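Side-chain contact in putative SnoaL-like polyketide cyclase (Shewanella putrefaciens, PDB 3GZB), which is of unproven function but belongs to the SnoaL-like family of the NTF2 clan and may act as a polyketide cyclase or related lyase: residues Leu6-Pro9 against Val10-Ala14. Sequence-based numbering, arbitrary orientation. Where two conformers were deposited one is given.
Sequences LVIP and VSAQA
Ile-8, in the conformer given, swings CG1 back beside its backbone N (chi1 -66°), which turns the CG2 methyl toward Gln-13. There the glutamine CG stands anti to its own carbonyl carbon (chi1 -54°) and the side chain then runs on extended, crossing the isoleucine at about a right angle. Ile-8 CG2 lies 3.5 Å from Gln-13 CG and 3.9 Å from its CD, so the methyl rests on the CG methylene and reaches the start of the amide. A second conformer of Ile-8 makes this touch less certain. A beta-branched residue suits this place because its second branch can touch while CG1 leads elsewhere.

Between them the chain turns from extended to helical after Pro-9, from Val-10 on. The carbonyl O of Pro-9 accepts a hydrogen bond from Ala-12 N at 2.9 Å; the donor sits well above the carbonyl plane, and the N-H is bent to 141°. Gln-13 N repeats the step onto Val-10 O. Proline suits the first position because the turn uses its carbonyl O and needs no N-H from it, and Pro-9 CG packs 4.0 Å from the small Ala-12 CB. Val-10 leans on Val-27 of helix 21-34 and Ser-11 on Asp-31, setting the turn against that helix.

Successive i to i+3 backbone bonds thus shape this exposed turn; apolar contacts add to them, Pro-9 on Ala-12 and, less surely, Ile-8 on the glutamine's CG methylene.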
# COMPACT_ATOMS: atom_id res chain seq x y z
N LEU A 6 19.79 3.08 -13.29
CA LEU A 6 20.81 2.71 -12.34
C LEU A 6 20.12 2.12 -11.11
O LEU A 6 19.26 2.75 -10.57
CB LEU A 6 21.60 3.94 -11.89
CG LEU A 6 22.53 4.59 -12.91
CD1 LEU A 6 23.41 5.57 -12.16
CD2 LEU A 6 23.37 3.54 -13.58
N VAL A 7 20.52 0.93 -10.72
CA VAL A 7 20.00 0.30 -9.49
C VAL A 7 20.91 0.78 -8.36
O VAL A 7 22.11 0.55 -8.38
CB VAL A 7 20.02 -1.21 -9.56
CG1 VAL A 7 19.58 -1.82 -8.21
CG2 VAL A 7 19.08 -1.70 -10.67
N ILE A 8 20.28 1.42 -7.37
CA ILE A 8 20.92 2.14 -6.26
C ILE A 8 20.35 1.56 -4.94
O ILE A 8 19.13 1.52 -4.80
CB ILE A 8 20.47 3.65 -6.37
CG1 ILE A 8 21.04 4.29 -7.65
CG2 ILE A 8 20.84 4.49 -5.16
CD1 ILE A 8 22.47 4.09 -7.75
N PRO A 9 21.18 1.16 -3.96
CA PRO A 9 20.60 0.84 -2.67
C PRO A 9 19.95 2.09 -2.09
O PRO A 9 20.53 3.18 -2.16
CB PRO A 9 21.80 0.41 -1.82
CG PRO A 9 22.97 0.89 -2.48
CD PRO A 9 22.65 1.18 -3.91
N VAL A 10 18.77 1.98 -1.50
CA VAL A 10 18.08 3.13 -0.94
C VAL A 10 18.92 3.74 0.23
O VAL A 10 18.87 4.94 0.45
CB VAL A 10 16.65 2.82 -0.55
CG1 VAL A 10 15.90 4.06 -0.04
CG2 VAL A 10 15.87 2.29 -1.78
N SER A 11 19.68 2.91 0.93
CA SER A 11 20.59 3.41 1.95
C SER A 11 21.55 4.46 1.39
O SER A 11 21.95 5.36 2.14
CB SER A 11 21.38 2.26 2.54
OG SER A 11 22.18 1.60 1.58
N ALA A 12 21.92 4.35 0.10
CA ALA A 12 22.81 5.37 -0.49
C ALA A 12 22.09 6.68 -0.83
O ALA A 12 22.77 7.65 -1.10
CB ALA A 12 23.52 4.84 -1.79
N GLN A 13 20.76 6.69 -0.88
CA GLN A 13 19.92 7.86 -1.09
C GLN A 13 19.47 8.52 0.20
O GLN A 13 19.00 9.65 0.19
CB GLN A 13 18.68 7.49 -1.92
CG GLN A 13 18.99 6.81 -3.22
CD GLN A 13 17.73 6.43 -3.97
OE1 GLN A 13 16.83 5.79 -3.42
NE2 GLN A 13 17.64 6.91 -5.21
N ALA A 14 19.55 7.76 1.31
CA ALA A 14 18.91 8.17 2.56
C ALA A 14 19.48 9.43 3.13
O ALA A 14 18.76 10.15 3.82
CB ALA A 14 19.01 7.05 3.63